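Side-chain contacts in endonuclease 2 (Arabidopsis thaliana, PDB 4CXP), which cleaves RNA and single-stranded DNA, and double-stranded DNA less well, as a divalent-metal-dependent endonuclease of the nuclease type I family: residues H120-I125 against V252-T257; I8-A13 against S39-A44; K194-C199 against R246-G251. One frame throughout, in Å; residues are numbered along the deposited sequence. Where two conformers were deposited one is given.

Contact 1. Residues H120-I125 against V252-T257. With ZN (zinc ion), chain E; ZN (zinc ion), chain G.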
loop_
_atom_site.group_PDB
_atom_site.type_symbol
_atom_site.label_atom_id
_atom_site.label_comp_id
_atom_site.label_asym_id
_atom_site.label_seq_id
_atom_site.Cartn_x
_atom_site.Cartn_y
_atom_site.Cartn_z
ATOM N N HIS A 120 5.113 2.674 -4.796
ATOM C CA HIS A 120 4.689 1.309 -4.532
ATOM C C HIS A 120 4.690 1.004 -3.031
ATOM O O HIS A 120 3.739 0.420 -2.517
ATOM C CB HIS A 120 5.624 0.327 -5.253
ATOM C CG HIS A 120 5.200 -1.093 -5.126
ATOM N ND1 HIS A 120 4.349 -1.693 -6.021
ATOM C CD2 HIS A 120 5.523 -2.043 -4.220
ATOM C CE1 HIS A 120 4.153 -2.950 -5.656
ATOM N NE2 HIS A 120 4.864 -3.194 -4.572
ATOM N N PHE A 121 5.761 1.367 -2.342
ATOM C CA PHE A 121 5.883 1.036 -0.924
ATOM C C PHE A 121 4.894 1.805 -0.054
ATOM O O PHE A 121 4.400 1.250 0.929
ATOM C CB PHE A 121 7.327 1.235 -0.454
ATOM C CG PHE A 121 8.316 0.276 -1.079
ATOM C CD1 PHE A 121 7.979 -1.027 -1.373
ATOM C CD2 PHE A 121 9.607 0.691 -1.346
ATOM C CE1 PHE A 121 8.900 -1.886 -1.945
ATOM C CE2 PHE A 121 10.533 -0.166 -1.916
ATOM C CZ PHE A 121 10.171 -1.456 -2.218
ATOM N N MET A 122 4.571 3.049 -0.401
ATOM C CA MET A 122 3.506 3.738 0.310
ATOM C C MET A 122 2.196 2.960 0.169
ATOM O O MET A 122 1.382 2.911 1.094
ATOM C CB MET A 122 3.332 5.157 -0.195
ATOM C CG MET A 122 2.347 5.960 0.647
ATOM S SD MET A 122 2.886 6.210 2.350
ATOM C CE MET A 122 4.092 7.510 2.090
ATOM N N GLY A 123 1.967 2.335 -0.982
ATOM C CA GLY A 123 0.847 1.445 -1.108
ATOM C C GLY A 123 0.958 0.199 -0.256
ATOM O O GLY A 123 0.047 -0.129 0.504
ATOM N N ASP A 124 2.074 -0.516 -0.358
ATOM C CA ASP A 124 2.213 -1.771 0.354
ATOM C C ASP A 124 2.100 -1.593 1.864
ATOM O O ASP A 124 1.536 -2.455 2.530
ATOM C CB ASP A 124 3.514 -2.491 -0.026
ATOM C CG ASP A 124 3.383 -3.394 -1.236
ATOM O OD1 ASP A 124 2.267 -3.477 -1.775
ATOM O OD2 ASP A 124 4.408 -3.989 -1.608
ATOM N N ILE A 125 2.625 -0.501 2.434
ATOM C CA ILE A 125 2.559 -0.325 3.880
ATOM C C ILE A 125 1.132 -0.121 4.356
ATOM O O ILE A 125 0.883 -0.187 5.557
ATOM C CB ILE A 125 3.505 0.787 4.366
ATOM C CG1 ILE A 125 3.844 0.612 5.844
ATOM C CG2 ILE A 125 2.941 2.172 4.055
ATOM C CD1 ILE A 125 4.997 1.491 6.285
ATOM N N VAL A 252 -3.916 9.343 -0.339
ATOM C CA VAL A 252 -3.800 10.627 0.323
ATOM C C VAL A 252 -2.380 10.816 0.866
ATOM O O VAL A 252 -1.794 11.896 0.730
ATOM C CB VAL A 252 -4.876 10.744 1.421
ATOM C CG1 VAL A 252 -4.567 11.877 2.373
ATOM C CG2 VAL A 252 -6.254 10.924 0.814
ATOM N N ARG A 253 -1.832 9.783 1.494
ATOM C CA ARG A 253 -0.524 9.884 2.105
ATOM C C ARG A 253 0.594 9.890 1.077
ATOM O O ARG A 253 1.594 10.577 1.282
ATOM C CB ARG A 253 -0.359 8.780 3.143
ATOM C CG ARG A 253 -1.209 9.072 4.361
ATOM C CD ARG A 253 -1.444 7.860 5.201
ATOM N NE ARG A 253 -2.002 8.218 6.497
ATOM C CZ ARG A 253 -2.417 7.333 7.385
ATOM N NH1 ARG A 253 -2.519 6.061 7.052
ATOM N NH2 ARG A 253 -2.775 7.714 8.602
ATOM N N LEU A 254 0.453 9.159 -0.022
ATOM C CA LEU A 254 1.445 9.245 -1.070
ATOM C C LEU A 254 1.520 10.671 -1.600
ATOM O O LEU A 254 2.613 11.240 -1.726
ATOM C CB LEU A 254 1.158 8.246 -2.180
ATOM C CG LEU A 254 2.119 8.298 -3.369
ATOM C CD1 LEU A 254 3.577 8.173 -2.963
ATOM C CD2 LEU A 254 1.738 7.217 -4.368
ATOM N N ALA A 255 0.369 11.285 -1.889
ATOM C CA ALA A 255 0.391 12.656 -2.381
ATOM C C ALA A 255 0.965 13.611 -1.345
ATOM O O ALA A 255 1.756 14.496 -1.689
ATOM C CB ALA A 255 -0.986 13.107 -2.787
ATOM N N ALA A 256 0.557 13.486 -0.080
ATOM C CA ALA A 256 1.031 14.413 0.925
ATOM C C ALA A 256 2.543 14.317 1.095
ATOM O O ALA A 256 3.227 15.321 1.309
ATOM C CB ALA A 256 0.331 14.170 2.237
ATOM N N THR A 257 3.058 13.098 1.025
ATOM C CA THR A 257 4.488 12.860 1.153
ATOM C C THR A 257 5.251 13.439 -0.044
ATOM O O THR A 257 6.249 14.137 0.146
ATOM C CB THR A 257 4.757 11.366 1.362
ATOM O OG1 THR A 257 4.058 10.921 2.524
ATOM C CG2 THR A 257 6.216 11.094 1.518
HETATM ZN ZN ZN E . 4.917 -5.051 -3.412
HETATM ZN ZN ZN G . 1.429 -4.401 -3.433
#

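Contact 2. Residues I8-A13 against S39-A44. With SO4 (sulfate ion), chain K.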
loop_
_atom_site.group_PDB
_atom_site.type_symbol
_atom_site.label_atom_id
_atom_site.label_comp_id
_atom_site.label_asym_id
_atom_site.label_seq_id
_atom_site.Cartn_x
_atom_site.Cartn_y
_atom_site.Cartn_z
ATOM N N ILE A 8 -5.133 2.200 -8.017
ATOM C CA ILE A 8 -6.045 3.065 -7.312
ATOM C C ILE A 8 -5.290 4.078 -6.460
ATOM O O ILE A 8 -5.579 5.276 -6.484
ATOM C CB ILE A 8 -7.044 2.235 -6.463
ATOM C CG1 ILE A 8 -8.017 1.456 -7.368
ATOM C CG2 ILE A 8 -7.780 3.105 -5.461
ATOM C CD1 ILE A 8 -8.762 0.342 -6.677
ATOM N N ILE A 9 -4.334 3.588 -5.672
ATOM C CA ILE A 9 -3.567 4.455 -4.799
ATOM C C ILE A 9 -2.846 5.530 -5.600
ATOM O O ILE A 9 -2.869 6.704 -5.245
ATOM C CB ILE A 9 -2.610 3.602 -3.938
ATOM C CG1 ILE A 9 -3.437 2.853 -2.881
ATOM C CG2 ILE A 9 -1.515 4.441 -3.298
ATOM C CD1 ILE A 9 -2.665 1.819 -2.109
ATOM N N CYS A 10 -2.177 5.120 -6.668
ATOM C CA CYS A 10 -1.414 6.068 -7.453
ATOM C C CYS A 10 -2.295 7.037 -8.243
ATOM O O CYS A 10 -1.904 8.182 -8.440
ATOM C CB CYS A 10 -0.418 5.339 -8.349
ATOM S SG CYS A 10 1.013 4.779 -7.396
ATOM N N LYS A 11 -3.476 6.606 -8.689
ATOM C CA LYS A 11 -4.415 7.508 -9.369
ATOM C C LYS A 11 -4.919 8.577 -8.406
ATOM O O LYS A 11 -4.956 9.760 -8.734
ATOM C CB LYS A 11 -5.581 6.730 -9.971
ATOM C CG LYS A 11 -5.223 5.985 -11.244
ATOM C CD LYS A 11 -6.331 5.037 -11.665
ATOM C CE LYS A 11 -6.053 4.397 -13.009
ATOM N NZ LYS A 11 -6.406 5.313 -14.121
ATOM N N ILE A 12 -5.280 8.167 -7.195
ATOM C CA ILE A 12 -5.701 9.127 -6.178
ATOM C C ILE A 12 -4.542 10.094 -5.902
ATOM O O ILE A 12 -4.713 11.315 -5.868
ATOM C CB ILE A 12 -6.161 8.418 -4.890
ATOM C CG1 ILE A 12 -7.467 7.670 -5.148
ATOM C CG2 ILE A 12 -6.321 9.422 -3.762
ATOM C CD1 ILE A 12 -7.889 6.779 -4.010
ATOM N N ALA A 13 -3.353 9.546 -5.694
ATOM C CA ALA A 13 -2.235 10.383 -5.328
ATOM C C ALA A 13 -1.915 11.410 -6.393
ATOM O O ALA A 13 -1.687 12.587 -6.092
ATOM C CB ALA A 13 -1.006 9.549 -5.048
ATOM N N SER A 39 0.724 3.940 -14.194
ATOM C CA SER A 39 1.171 2.952 -15.170
ATOM C C SER A 39 2.419 2.203 -14.713
ATOM O O SER A 39 2.726 1.170 -15.262
ATOM C CB SER A 39 1.415 3.590 -16.514
ATOM O OG SER A 39 2.577 4.365 -16.498
ATOM N N LEU A 40 3.112 2.711 -13.691
ATOM C CA LEU A 40 4.347 2.107 -13.191
ATOM C C LEU A 40 4.304 1.789 -11.692
ATOM O O LEU A 40 5.316 1.503 -11.080
ATOM C CB LEU A 40 5.524 3.019 -13.479
ATOM C CG LEU A 40 5.969 3.003 -14.935
ATOM C CD1 LEU A 40 6.952 4.134 -15.176
ATOM C CD2 LEU A 40 6.609 1.665 -15.311
ATOM N N CYS A 41 3.116 1.792 -11.118
ATOM C CA CYS A 41 3.080 1.573 -9.659
ATOM C C CYS A 41 3.195 0.103 -9.251
ATOM O O CYS A 41 3.231 -0.164 -8.060
ATOM C CB CYS A 41 1.902 2.297 -8.974
ATOM S SG CYS A 41 2.287 4.058 -8.794
ATOM N N LEU A 42 3.368 -0.806 -10.210
ATOM C CA LEU A 42 3.759 -2.202 -9.950
ATOM C C LEU A 42 5.208 -2.502 -10.349
ATOM O O LEU A 42 5.677 -3.623 -10.155
ATOM C CB LEU A 42 2.804 -3.201 -10.630
ATOM C CG LEU A 42 2.342 -4.404 -9.807
ATOM C CD1 LEU A 42 1.596 -4.043 -8.551
ATOM C CD2 LEU A 42 1.486 -5.299 -10.685
ATOM N N TRP A 43 5.935 -1.505 -10.843
ATOM C CA TRP A 43 7.316 -1.720 -11.252
ATOM C C TRP A 43 8.135 -2.353 -10.137
ATOM O O TRP A 43 8.902 -3.276 -10.381
ATOM C CB TRP A 43 7.957 -0.400 -11.699
ATOM C CG TRP A 43 9.417 -0.503 -11.965
ATOM C CD1 TRP A 43 10.019 -0.879 -13.127
ATOM C CD2 TRP A 43 10.474 -0.225 -11.036
ATOM N NE1 TRP A 43 11.379 -0.869 -12.982
ATOM C CE2 TRP A 43 11.689 -0.465 -11.711
ATOM C CE3 TRP A 43 10.513 0.212 -9.711
ATOM C CZ2 TRP A 43 12.918 -0.300 -11.107
ATOM C CZ3 TRP A 43 11.739 0.352 -9.098
ATOM C CH2 TRP A 43 12.928 0.111 -9.802
ATOM N N ALA A 44 7.944 -1.914 -8.898
ATOM C CA ALA A 44 8.754 -2.466 -7.826
ATOM C C ALA A 44 8.561 -3.974 -7.689
ATOM O O ALA A 44 9.488 -4.708 -7.364
ATOM C CB ALA A 44 8.472 -1.778 -6.510
HETATM S S SO4 K . 12.103 -2.523 -16.368
HETATM O O1 SO4 K . 11.279 -3.376 -15.504
HETATM O O2 SO4 K . 13.189 -3.349 -16.941
HETATM O O3 SO4 K . 12.686 -1.408 -15.606
HETATM O O4 SO4 K . 11.273 -1.980 -17.464
#

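Contact 3. Residues K194-C199 against R246-G251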
loop_
_atom_site.group_PDB
_atom_site.type_symbol
_atom_site.label_atom_id
_atom_site.label_comp_id
_atom_site.label_asym_id
_atom_site.label_seq_id
_atom_site.Cartn_x
_atom_site.Cartn_y
_atom_site.Cartn_z
ATOM N N LYS A 194 -7.553 15.131 6.735
ATOM C CA LYS A 194 -6.586 16.089 7.260
ATOM C C LYS A 194 -5.598 15.411 8.202
ATOM O O LYS A 194 -4.403 15.712 8.183
ATOM C CB LYS A 194 -7.287 17.268 7.938
ATOM C CG LYS A 194 -8.082 18.116 6.968
ATOM C CD LYS A 194 -8.782 19.321 7.538
ATOM C CE LYS A 194 -9.529 20.088 6.452
ATOM N N ARG A 195 -6.087 14.518 9.047
ATOM C CA ARG A 195 -5.178 13.768 9.913
ATOM C C ARG A 195 -4.312 12.780 9.130
ATOM O O ARG A 195 -3.136 12.596 9.442
ATOM C CB ARG A 195 -5.951 13.048 11.000
ATOM C CG ARG A 195 -6.668 14.003 11.944
ATOM C CD ARG A 195 -7.168 13.316 13.179
ATOM N NE ARG A 195 -8.084 12.218 12.935
ATOM C CZ ARG A 195 -9.394 12.331 12.854
ATOM N NH1 ARG A 195 -9.980 13.525 12.786
ATOM N NH2 ARG A 195 -10.138 11.251 12.765
ATOM N N TRP A 196 -4.879 12.142 8.110
ATOM C CA TRP A 196 -4.098 11.226 7.312
ATOM C C TRP A 196 -2.889 11.904 6.686
ATOM O O TRP A 196 -1.843 11.295 6.570
ATOM C CB TRP A 196 -4.951 10.623 6.189
ATOM C CG TRP A 196 -6.118 9.798 6.651
ATOM C CD1 TRP A 196 -6.404 9.368 7.920
ATOM C CD2 TRP A 196 -7.172 9.310 5.820
ATOM N NE1 TRP A 196 -7.578 8.661 7.925
ATOM C CE2 TRP A 196 -8.066 8.605 6.641
ATOM C CE3 TRP A 196 -7.430 9.380 4.449
ATOM C CZ2 TRP A 196 -9.202 7.977 6.123
ATOM C CZ3 TRP A 196 -8.537 8.759 3.945
ATOM C CH2 TRP A 196 -9.414 8.077 4.773
ATOM N N GLU A 197 -3.060 13.150 6.246
ATOM C CA GLU A 197 -1.998 13.890 5.564
ATOM C C GLU A 197 -0.900 14.390 6.465
ATOM O O GLU A 197 0.213 14.577 6.017
ATOM C CB GLU A 197 -2.573 15.105 4.878
ATOM C CG GLU A 197 -3.472 14.775 3.747
ATOM C CD GLU A 197 -4.078 15.989 3.123
ATOM O OE1 GLU A 197 -4.485 16.909 3.866
ATOM O OE2 GLU A 197 -4.189 15.990 1.897
ATOM N N THR A 198 -1.221 14.667 7.713
ATOM C CA THR A 198 -0.299 15.348 8.620
ATOM C C THR A 198 0.852 14.436 9.005
ATOM O O THR A 198 0.657 13.280 9.333
ATOM C CB THR A 198 -1.080 15.779 9.873
ATOM O OG1 THR A 198 -2.042 16.763 9.469
ATOM C CG2 THR A 198 -0.187 16.365 10.957
ATOM N N CYS A 199 2.043 15.002 8.964
ATOM C CA CYS A 199 3.254 14.321 9.398
ATOM C C CYS A 199 4.217 15.325 9.996
ATOM O O CYS A 199 4.748 16.179 9.300
ATOM C CB CYS A 199 3.920 13.619 8.226
ATOM S SG CYS A 199 5.374 12.627 8.650
ATOM N N ARG A 246 -8.023 1.856 3.507
ATOM C CA ARG A 246 -6.589 1.740 3.317
ATOM C C ARG A 246 -6.123 2.221 1.963
ATOM O O ARG A 246 -5.052 2.815 1.853
ATOM C CB ARG A 246 -6.132 0.299 3.560
ATOM C CG ARG A 246 -6.361 -0.234 4.968
ATOM C CD ARG A 246 -5.743 0.614 6.070
ATOM N NE ARG A 246 -4.300 0.424 6.126
ATOM C CZ ARG A 246 -3.500 1.089 6.958
ATOM N NH1 ARG A 246 -3.944 2.162 7.597
ATOM N NH2 ARG A 246 -2.267 0.655 7.142
ATOM N N LEU A 247 -6.926 2.003 0.916
ATOM C CA LEU A 247 -6.608 2.533 -0.396
ATOM C C LEU A 247 -6.652 4.061 -0.401
ATOM O O LEU A 247 -5.776 4.723 -0.953
ATOM C CB LEU A 247 -7.545 1.961 -1.454
ATOM C CG LEU A 247 -7.466 0.455 -1.694
ATOM C CD1 LEU A 247 -8.581 0.013 -2.635
ATOM C CD2 LEU A 247 -6.115 0.014 -2.220
ATOM N N ALA A 248 -7.684 4.624 0.217
ATOM C CA ALA A 248 -7.816 6.076 0.299
ATOM C C ALA A 248 -6.670 6.672 1.121
ATOM O O ALA A 248 -6.077 7.667 0.725
ATOM C CB ALA A 248 -9.151 6.437 0.882
ATOM N N GLN A 249 -6.363 6.070 2.269
ATOM C CA GLN A 249 -5.249 6.522 3.080
ATOM C C GLN A 249 -3.952 6.471 2.278
ATOM O O GLN A 249 -3.150 7.408 2.318
ATOM C CB GLN A 249 -5.115 5.668 4.333
ATOM C CG GLN A 249 -6.097 6.013 5.424
ATOM C CD GLN A 249 -6.015 5.073 6.607
ATOM O OE1 GLN A 249 -5.964 3.861 6.440
ATOM N NE2 GLN A 249 -6.010 5.617 7.804
ATOM N N GLY A 250 -3.721 5.369 1.578
ATOM C CA GLY A 250 -2.506 5.251 0.802
ATOM C C GLY A 250 -2.373 6.352 -0.241
ATOM O O GLY A 250 -1.302 6.921 -0.408
ATOM N N GLY A 251 -3.448 6.620 -0.974
ATOM C CA GLY A 251 -3.405 7.649 -1.984
ATOM C C GLY A 251 -3.183 9.037 -1.412
ATOM O O GLY A 251 -2.398 9.830 -1.925
#

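Contact 1. Residues H120-I125 against V252-T257
In the conformer given, the methyl end of M122 meets the hydroxyl end of T257 between two helices. M122 CE lies 3.4 Å from T257 OG1. This is helix-helix packing behind the zinc-bearing helix of the S1/P1 nuclease fold. CG of M122 stands anti to the backbone N (chi1 -173°), which sends the chain across to the facing helix. Two bends, at chi2 and chi3, then fold the thioether along that helix. On the way M122 CG packs on L254 CB at 3.8 Å. The hydroxyl of T257 turns back to its own helix. T257 OG1 donates to R253 O at 2.8 Å, tilted 30° from the carbonyl plane. T257 N donates to the same oxygen from the opposite face, so two bonds grip it. An alanine here would remove the OG1 that meets the methyl of M122 and would probably leave R253 O with one donor fewer and a gap beside the thioether. T257 lies in the propeptide removed from the mature form. On either side of M122 in sequence, H120 and D124 serve the metal site. H120 NE2 binds one zinc ion at 2.2 Å. The carboxylate of D124 bridges two: OD2 binds the zinc ion held by H120, and OD1 the other, which W1 and H6 also bind. R253 forms a salt bridge with E212. The axes of segments 120-124 and 252-257 lie at 141° and come within 9.6 Å. Helix 206-221 adds Y209 against M122 and R253, and helix 190-197 packs on V252.

Contact 2. Residues I8-A13 against S39-A44
C10 and C41 hold their SG atoms in like rotamers, with chi1 near -77° in each. Each sulfur lies anti to its carbonyl carbon and beside its backbone N. The two sulfurs meet as a disulfide, C10 SG to C41 SG 2.0 Å, with chi3 at -91°. This near-perpendicular twist is the relaxed geometry of a disulfide. The bridge ties helix 3-15 to the loop after helix 19-28. That loop makes a type I beta turn from L40 to W43, closed by W43 N to L40 O at 3.1 Å. The C10-C41 pair makes up the direct contact between 8-13 and 39-44, and it is buried. It lies near the zinc cluster. C41 O accepts a hydrogen bond from ND1 of H120, consistent with the turn helping to orient this zinc ligand. At the far end of the turn, W43 sets its ring edge-to-face with F117 and touches the glycan. A sulfate, probably from the crystallisation liquor and also held by R46 and R50, sits at the edge of that indole, near its plane. W43 NE1 donates to sulfate O3 at 3.0 Å, with an N-H...O angle of 155°.

Contact 3. Residues K194-C199 against R246-G251
W196 lays one face of its indole over the side chain of Q249, joining helix 190-197 to the long helix 233-262. This is a CH-pi contact in a helix-helix interface. Q249 CG stands over the six-membered ring, 3.5 Å from its centroid and 13° off the ring normal. W196 CG is anti to the carbonyl carbon, and the ring extends from there across to the second helix. The two side chains cross at about a right angle. The amide does not lie flat on the indole, as the two planes are 61° apart. Q249 NE2 comes over the same face and lies 3.4 Å from W196 NE1. Both nitrogens are donors, so the pair is a packing contact and not a hydrogen bond. At the far end of the indole, W196 CZ3 meets A248 CB at 3.9 Å. All three residues are buried. The ring also touches V252, one turn along the same helix. W196 O accepts a hydrogen bond from R253 NE, so the backbone of W196 is tied to this helix too. The other end of the Q249 amide is fixed by polar partners. Q249 OE1 accepts from Q245 NE2 and from R246 NH1, which is also salt-bridged to E212. The bond from R246 NH1 to Q249 OE1 is 2.9 Å long and comes from above the carbonyl plane of the amide, at an N-H...O angle of 142°.

In the fold
Helix 233-262 is the shared element. Contacts 1 and 3 use consecutive parts of it, with centres about 8 Å apart. The centre of contact 2 is about 9 Å from that of contact 1 and about 15 Å from that of contact 3. Its helix 3-15 packs on the same long helix through A13 and I9. Along the chain, contact 2 closes first. Contact 1 then opens, and both segments of contact 3 lie between its two segments, the second directly before V252. All belong to the one S1/P1 nuclease fold. The long helix thus has helices 3-15, 111-124 and 190-197 packed about it. The first two bring zinc ligands from distant parts of the sequence together.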